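Local coordinates for protein DNA polymerase III subunit beta (Deinococcus radiodurans, PDB 4TRT) that probably acts as a sliding clamp, closing as a head-to-tail homodimeric ring around DNA and tethering DNA polymerases to it for processive synthesis, at residues Gln150-Leu158 with Leu189-Asp197; Arg166-Ile177 with Phe235-Pro243. One frame throughout, in Å; residues are numbered along the deposited sequence.

Interaction 1: residues Gln150-Leu158 with Leu189-Asp197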
# COMPACT_ATOMS: atom_id res chain seq x y z
N GLN A 150 4.05 -17.88 29.63
CA GLN A 150 2.93 -18.81 29.79
C GLN A 150 2.29 -19.03 28.44
O GLN A 150 1.72 -18.09 27.85
CB GLN A 150 1.89 -18.27 30.77
CG GLN A 150 2.37 -18.27 32.21
CD GLN A 150 1.28 -17.89 33.18
OE1 GLN A 150 1.34 -16.83 33.79
NE2 GLN A 150 0.27 -18.74 33.32
N ALA A 151 2.34 -20.26 27.96
CA ALA A 151 1.80 -20.60 26.63
C ALA A 151 0.34 -20.17 26.48
O ALA A 151 -0.06 -19.69 25.41
CB ALA A 151 1.97 -22.08 26.34
N VAL A 152 -0.46 -20.32 27.53
CA VAL A 152 -1.88 -19.93 27.45
C VAL A 152 -2.09 -18.49 27.00
O VAL A 152 -3.10 -18.20 26.33
CB VAL A 152 -2.66 -20.18 28.77
CG1 VAL A 152 -2.77 -21.67 29.06
CG2 VAL A 152 -1.99 -19.48 29.94
N PHE A 153 -1.16 -17.59 27.34
CA PHE A 153 -1.31 -16.16 26.97
C PHE A 153 -1.03 -15.89 25.49
O PHE A 153 -1.25 -14.78 24.99
CB PHE A 153 -0.42 -15.25 27.82
CG PHE A 153 -0.94 -15.00 29.22
CD1 PHE A 153 -2.31 -14.82 29.47
CD2 PHE A 153 -0.06 -14.85 30.28
CE1 PHE A 153 -2.76 -14.56 30.75
CE2 PHE A 153 -0.52 -14.59 31.56
CZ PHE A 153 -1.88 -14.44 31.80
N ARG A 154 -0.60 -16.92 24.78
CA ARG A 154 -0.40 -16.84 23.35
C ARG A 154 -1.72 -17.05 22.61
O ARG A 154 -1.77 -16.89 21.40
CB ARG A 154 0.68 -17.85 22.89
CG ARG A 154 1.96 -17.79 23.73
CD ARG A 154 3.00 -18.84 23.38
NE ARG A 154 3.98 -18.95 24.46
CZ ARG A 154 4.69 -20.04 24.75
NH1 ARG A 154 4.56 -21.14 24.02
NH2 ARG A 154 5.52 -20.02 25.79
N GLY A 155 -2.79 -17.36 23.33
CA GLY A 155 -4.10 -17.56 22.71
C GLY A 155 -5.18 -16.65 23.25
O GLY A 155 -4.95 -15.84 24.15
N ILE A 156 -6.36 -16.75 22.66
CA ILE A 156 -7.51 -15.97 23.08
C ILE A 156 -8.50 -16.92 23.77
O ILE A 156 -8.90 -17.94 23.20
CB ILE A 156 -8.21 -15.26 21.89
CG1 ILE A 156 -7.40 -14.08 21.34
CG2 ILE A 156 -9.55 -14.70 22.35
CD1 ILE A 156 -6.03 -14.40 20.84
N LYS A 157 -8.90 -16.58 25.00
CA LYS A 157 -9.86 -17.39 25.72
C LYS A 157 -11.27 -17.06 25.24
O LYS A 157 -11.59 -15.91 25.07
CB LYS A 157 -9.79 -17.15 27.23
CG LYS A 157 -10.56 -18.20 28.05
CD LYS A 157 -10.80 -17.71 29.46
CE LYS A 157 -11.35 -18.78 30.40
NZ LYS A 157 -11.78 -18.14 31.67
N LEU A 158 -12.08 -18.10 25.03
CA LEU A 158 -13.52 -17.93 24.83
C LEU A 158 -14.25 -18.54 26.03
O LEU A 158 -14.01 -19.70 26.37
CB LEU A 158 -13.95 -18.61 23.53
CG LEU A 158 -15.46 -18.56 23.25
CD1 LEU A 158 -15.87 -17.13 22.98
CD2 LEU A 158 -15.84 -19.43 22.06
N LEU A 189 -12.62 -22.40 25.72
CA LEU A 189 -11.63 -22.73 24.70
C LEU A 189 -10.53 -21.67 24.74
O LEU A 189 -10.79 -20.54 25.10
CB LEU A 189 -12.27 -22.68 23.31
CG LEU A 189 -13.48 -23.58 23.03
CD1 LEU A 189 -14.14 -23.19 21.72
CD2 LEU A 189 -13.08 -25.05 23.00
N ILE A 190 -9.31 -22.06 24.38
CA ILE A 190 -8.23 -21.12 24.14
C ILE A 190 -7.74 -21.33 22.71
O ILE A 190 -7.24 -22.41 22.38
CB ILE A 190 -7.04 -21.29 25.11
CG1 ILE A 190 -7.53 -21.20 26.57
CG2 ILE A 190 -5.98 -20.24 24.80
CD1 ILE A 190 -6.50 -21.61 27.60
N ILE A 191 -7.91 -20.30 21.88
CA ILE A 191 -7.61 -20.37 20.45
C ILE A 191 -6.28 -19.67 20.15
O ILE A 191 -6.10 -18.53 20.54
CB ILE A 191 -8.72 -19.66 19.63
CG1 ILE A 191 -10.11 -20.16 20.02
CG2 ILE A 191 -8.48 -19.81 18.12
CD1 ILE A 191 -10.36 -21.60 19.68
N PRO A 192 -5.34 -20.34 19.45
CA PRO A 192 -4.07 -19.68 19.13
C PRO A 192 -4.31 -18.35 18.39
O PRO A 192 -5.20 -18.29 17.54
CB PRO A 192 -3.35 -20.70 18.24
CG PRO A 192 -3.95 -22.01 18.61
CD PRO A 192 -5.38 -21.72 18.93
N ALA A 193 -3.58 -17.30 18.77
CA ALA A 193 -3.83 -15.95 18.22
C ALA A 193 -3.75 -15.90 16.69
O ALA A 193 -4.58 -15.24 16.05
CB ALA A 193 -2.86 -14.93 18.80
N ARG A 194 -2.74 -16.55 16.11
CA ARG A 194 -2.63 -16.60 14.63
C ARG A 194 -3.83 -17.31 13.96
O ARG A 194 -4.22 -16.97 12.85
CB ARG A 194 -1.34 -17.27 14.18
CG ARG A 194 -0.08 -16.46 14.42
CD ARG A 194 1.20 -17.24 14.10
NE ARG A 194 1.13 -17.95 12.80
CZ ARG A 194 1.09 -19.28 12.60
NH1 ARG A 194 1.14 -20.15 13.62
NH2 ARG A 194 1.01 -19.76 11.35
N SER A 195 -4.43 -18.27 14.65
CA SER A 195 -5.67 -18.88 14.16
C SER A 195 -6.88 -17.95 14.31
O SER A 195 -7.81 -17.96 13.48
CB SER A 195 -5.94 -20.21 14.87
OG SER A 195 -4.94 -21.13 14.54
N VAL A 196 -6.89 -17.11 15.34
CA VAL A 196 -7.91 -16.06 15.43
C VAL A 196 -7.81 -15.10 14.23
O VAL A 196 -8.83 -14.72 13.67
CB VAL A 196 -7.84 -15.31 16.78
CG1 VAL A 196 -8.69 -14.04 16.74
CG2 VAL A 196 -8.30 -16.23 17.89
N ASP A 197 -6.59 -14.74 13.82
CA ASP A 197 -6.40 -13.88 12.65
C ASP A 197 -7.04 -14.48 11.39
O ASP A 197 -7.66 -13.76 10.61
CB ASP A 197 -4.92 -13.65 12.37
CG ASP A 197 -4.24 -12.85 13.46
OD1 ASP A 197 -4.91 -12.04 14.13
OD2 ASP A 197 -3.02 -13.04 13.64
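With CG1 turned opposite the carbonyl carbon (chi1 -73°) and a second bend at chi2 (59°), Ile156 brings CD1 within 3.8 Å of Ala193 CB. The setting is an antiparallel strand pair of the DNA-clamp fold, 155-158 beside 189-192, with Pro192 as N-cap of helix 193-202. Val196, one turn into that helix, crosses Ile156 at about a right angle, its CG2 4.1 Å from Ile156 CB, so the helix start rests on the neighbouring strand, 155-158. Ile156 and Ile191 form a hydrogen-bonded pair, Ile156 N to Ile191 O at 2.8 Å and Ile191 N to Ile156 O at 2.9 Å. Leu158 and Leu189 form the next such pair; their side chains lie side by side, pointing the same way as Ile156 and Ile191, and Phe210 of strand 207-212 packs on both. Ile190 projects on the other face, where its CD1 meets CG1 of Val152 at 4.0 Å. Gly155 lets the strands close up here: a CB on it would run into Ile190 CG2 and Ile191 O. Past Pro192, Ala193 N reaches a lone pair of Arg154 O in the carbonyl plane, 3.2 Å away.

Interaction 2: residues Arg166-Ile177 with Phe235-Pro243; sequences RVVASDGYRVAI and FPDYERVIP
Tyr238 lays its ring under Val168, whose CG1 sits over the middle of one face, 3.8 Å from the centroid and close to the ring normal: a CH-pi contact. The second branch, CG2, lies 3.8 Å from Tyr238 CZ. Tyr238 CG stands between its backbone N and carbonyl carbon (chi1 61°), which sends the ring from the 3-10 turn 238-241 across strands 166-170 and 175-177. At the far end of the ring Arg166, bent at chi3, donates NH1 to Tyr238 OH at 3.1 Å, almost straight (164°) and within the guanidinium plane. The same OH is bonded to Glu159, while Arg166 NE pairs with Asp179. Arg166 NH1 and Glu239 OE2 make only a long salt bridge, and water 1 links the two atoms. A phenylalanine in place of Tyr238 would probably keep the ring on Val168 but leave Arg166 NH1 and Glu159 without their shared hydroxyl. Phe235 reaches the same Val168 methyl from about a right angle to the direction of the Tyr238 ring, its CE2 4.1 Å from Val168 CG1. Val241 covers the hairpin end: its CG2 is 3.6 Å from Val175 CG2, its CG1 3.9 Å from Gly172 O, and water 2 joins the carbonyls of Tyr173 and Val241. Ile177 and Ile242 meet tip to tip through their CD1 atoms. The segment 235-243, which leads from the central to the C-terminal domain, is thus laid against the sheet. Gly172, Val175 and Val241 probably lie at the edge of the hydrophobic groove that, in related bacterial clamps, takes up peptide motifs of partner proteins. Apolar packing probably supplies most of the hold, while the Arg166-Tyr238 bond and the two waters satisfy polar atoms at its ends.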
# COMPACT_ATOMS: atom_id res chain seq x y z
N ARG A 166 -17.81 -14.40 26.08
CA ARG A 166 -16.76 -13.42 26.29
C ARG A 166 -15.46 -13.92 25.68
O ARG A 166 -15.14 -15.11 25.79
CB ARG A 166 -16.56 -13.21 27.79
CG ARG A 166 -15.29 -12.46 28.16
CD ARG A 166 -15.20 -12.26 29.66
NE ARG A 166 -16.09 -11.22 30.10
CZ ARG A 166 -16.03 -10.62 31.28
NH1 ARG A 166 -15.12 -10.98 32.19
NH2 ARG A 166 -16.88 -9.65 31.56
N VAL A 167 -14.72 -13.02 25.04
CA VAL A 167 -13.34 -13.33 24.65
C VAL A 167 -12.38 -12.47 25.45
O VAL A 167 -12.69 -11.32 25.75
CB VAL A 167 -13.05 -13.16 23.14
CG1 VAL A 167 -13.67 -14.31 22.35
CG2 VAL A 167 -13.50 -11.79 22.66
N VAL A 168 -11.23 -13.04 25.78
CA VAL A 168 -10.24 -12.38 26.62
C VAL A 168 -8.84 -12.68 26.09
O VAL A 168 -8.53 -13.83 25.75
CB VAL A 168 -10.33 -12.87 28.09
CG1 VAL A 168 -9.46 -12.01 29.01
CG2 VAL A 168 -11.77 -12.88 28.58
N ALA A 169 -8.01 -11.65 26.03
CA ALA A 169 -6.59 -11.81 25.76
C ALA A 169 -5.77 -11.02 26.77
O ALA A 169 -6.25 -10.02 27.33
CB ALA A 169 -6.30 -11.35 24.35
N SER A 170 -4.54 -11.46 27.00
CA SER A 170 -3.67 -10.85 27.97
C SER A 170 -2.23 -11.30 27.80
O SER A 170 -1.95 -12.35 27.23
CB SER A 170 -4.16 -11.20 29.39
OG SER A 170 -3.35 -10.59 30.37
N ASP A 171 -1.32 -10.48 28.31
CA ASP A 171 0.09 -10.87 28.50
C ASP A 171 0.44 -10.99 29.99
O ASP A 171 1.60 -10.98 30.34
CB ASP A 171 1.01 -9.84 27.83
CG ASP A 171 0.83 -8.42 28.39
OD1 ASP A 171 0.30 -8.22 29.51
OD2 ASP A 171 1.22 -7.48 27.69
N GLY A 172 -0.57 -11.12 30.85
CA GLY A 172 -0.38 -11.18 32.31
C GLY A 172 -0.45 -9.82 32.99
O GLY A 172 -0.54 -9.74 34.23
N TYR A 173 -0.41 -8.75 32.20
CA TYR A 173 -0.40 -7.38 32.72
C TYR A 173 -1.54 -6.58 32.09
O TYR A 173 -2.49 -6.20 32.80
CB TYR A 173 0.95 -6.71 32.45
CG TYR A 173 2.12 -7.45 33.05
CD1 TYR A 173 2.74 -8.49 32.36
CD2 TYR A 173 2.62 -7.11 34.30
CE1 TYR A 173 3.82 -9.18 32.90
CE2 TYR A 173 3.69 -7.79 34.86
CZ TYR A 173 4.29 -8.82 34.15
OH TYR A 173 5.36 -9.49 34.70
N ARG A 174 -1.47 -6.33 30.78
CA ARG A 174 -2.63 -5.76 30.09
C ARG A 174 -3.63 -6.86 29.74
O ARG A 174 -3.27 -8.01 29.55
CB ARG A 174 -2.26 -4.96 28.85
CG ARG A 174 -1.61 -5.74 27.73
CD ARG A 174 -1.33 -4.79 26.59
NE ARG A 174 -0.63 -5.40 25.46
CZ ARG A 174 -0.53 -4.82 24.26
NH1 ARG A 174 -1.10 -3.65 24.02
NH2 ARG A 174 0.12 -5.43 23.28
N VAL A 175 -4.90 -6.46 29.62
CA VAL A 175 -5.99 -7.36 29.36
C VAL A 175 -6.95 -6.67 28.40
O VAL A 175 -7.17 -5.45 28.49
CB VAL A 175 -6.78 -7.69 30.66
CG1 VAL A 175 -7.73 -8.85 30.40
CG2 VAL A 175 -5.84 -8.00 31.83
N ALA A 176 -7.52 -7.44 27.49
CA ALA A 176 -8.59 -6.97 26.61
C ALA A 176 -9.72 -7.98 26.70
O ALA A 176 -9.48 -9.18 26.62
CB ALA A 176 -8.10 -6.84 25.18
N ILE A 177 -10.94 -7.46 26.87
CA ILE A 177 -12.15 -8.25 27.05
C ILE A 177 -13.25 -7.70 26.16
O ILE A 177 -13.41 -6.48 26.05
CB ILE A 177 -12.64 -8.15 28.52
CG1 ILE A 177 -11.60 -8.72 29.49
CG2 ILE A 177 -14.01 -8.83 28.72
CD1 ILE A 177 -11.87 -8.33 30.92
N PHE A 235 -6.73 -20.93 31.08
CA PHE A 235 -6.39 -19.52 31.05
C PHE A 235 -6.30 -18.96 32.48
O PHE A 235 -7.12 -19.31 33.34
CB PHE A 235 -7.44 -18.76 30.26
CG PHE A 235 -6.94 -17.49 29.66
CD1 PHE A 235 -6.15 -17.51 28.52
CD2 PHE A 235 -7.26 -16.28 30.24
CE1 PHE A 235 -5.70 -16.33 27.97
CE2 PHE A 235 -6.79 -15.10 29.70
CZ PHE A 235 -6.01 -15.13 28.56
N PRO A 236 -5.30 -18.10 32.75
CA PRO A 236 -5.14 -17.63 34.13
C PRO A 236 -6.27 -16.72 34.62
O PRO A 236 -7.07 -16.24 33.81
CB PRO A 236 -3.81 -16.87 34.09
CG PRO A 236 -3.10 -17.37 32.87
CD PRO A 236 -4.21 -17.60 31.89
N ASP A 237 -6.33 -16.50 35.92
CA ASP A 237 -7.37 -15.66 36.51
C ASP A 237 -7.08 -14.17 36.25
O ASP A 237 -6.49 -13.49 37.08
CB ASP A 237 -7.52 -15.96 38.00
CG ASP A 237 -8.71 -15.24 38.64
OD1 ASP A 237 -9.49 -14.60 37.92
OD2 ASP A 237 -8.87 -15.30 39.88
N TYR A 238 -7.49 -13.69 35.08
CA TYR A 238 -7.32 -12.28 34.69
C TYR A 238 -8.11 -11.30 35.57
O TYR A 238 -7.74 -10.12 35.63
CB TYR A 238 -7.70 -12.08 33.20
CG TYR A 238 -9.14 -12.42 32.89
CD1 TYR A 238 -10.14 -11.48 33.03
CD2 TYR A 238 -9.49 -13.70 32.47
CE1 TYR A 238 -11.46 -11.78 32.78
CE2 TYR A 238 -10.81 -14.01 32.19
CZ TYR A 238 -11.79 -13.06 32.36
OH TYR A 238 -13.11 -13.36 32.12
N GLU A 239 -9.16 -11.76 36.26
CA GLU A 239 -9.93 -10.91 37.17
C GLU A 239 -9.04 -10.27 38.22
O GLU A 239 -9.28 -9.13 38.62
CB GLU A 239 -11.03 -11.68 37.92
CG GLU A 239 -12.24 -12.04 37.09
CD GLU A 239 -13.01 -10.83 36.59
OE1 GLU A 239 -12.93 -9.75 37.23
OE2 GLU A 239 -13.68 -10.97 35.55
N ARG A 240 -8.03 -11.02 38.66
CA ARG A 240 -7.13 -10.56 39.72
C ARG A 240 -6.34 -9.31 39.33
O ARG A 240 -5.94 -8.57 40.20
CB ARG A 240 -6.11 -11.66 40.13
CG ARG A 240 -6.68 -12.93 40.75
CD ARG A 240 -5.60 -13.73 41.47
NE ARG A 240 -5.28 -13.21 42.81
CZ ARG A 240 -4.31 -13.69 43.59
NH1 ARG A 240 -3.54 -14.69 43.16
NH2 ARG A 240 -4.11 -13.17 44.80
N VAL A 241 -6.10 -9.09 38.04
CA VAL A 241 -5.32 -7.93 37.60
C VAL A 241 -6.19 -6.74 37.14
O VAL A 241 -5.65 -5.70 36.72
CB VAL A 241 -4.29 -8.30 36.50
CG1 VAL A 241 -3.33 -9.39 36.99
CG2 VAL A 241 -4.97 -8.73 35.20
N ILE A 242 -7.52 -6.89 37.23
CA ILE A 242 -8.46 -5.80 36.92
C ILE A 242 -8.69 -4.96 38.17
O ILE A 242 -9.14 -5.47 39.19
CB ILE A 242 -9.82 -6.33 36.42
CG1 ILE A 242 -9.67 -7.15 35.16
CG2 ILE A 242 -10.77 -5.18 36.10
CD1 ILE A 242 -10.98 -7.76 34.68
N PRO A 243 -8.41 -3.65 38.10
CA PRO A 243 -8.56 -2.79 39.28
C PRO A 243 -10.03 -2.51 39.63
O PRO A 243 -10.81 -2.22 38.74
CB PRO A 243 -7.85 -1.50 38.87
CG PRO A 243 -7.99 -1.46 37.39
CD PRO A 243 -7.95 -2.89 36.92
O HOH W 1 -14.84 -8.69 34.30
O HOH W 2 -3.13 -5.14 35.32

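Overall arrangement
Interactions 1 and 2 are neighbours, their centres about 12 Å apart; the first lies within the central domain, the second joins it to the segment leading into the C-terminal domain. Strand 155-161 of interaction 1 and strand 164-170 of interaction 2 are antiparallel neighbours in one sheet, and Lys157 N comes 2.9 Å from Val168 O, probably as a hydrogen bond. The second link is Phe153, which turns from the 189-197 side to interaction 2: its CZ packs 3.4 Å from Pro236 CG, its CE2 3.5 Å from Gly172 CA, and its ring meets Phe235 edge-to-face. The sheet thus carries a helix start at 189-197 and, two strands further on, the linker 235-243, beside the probable partner-binding groove.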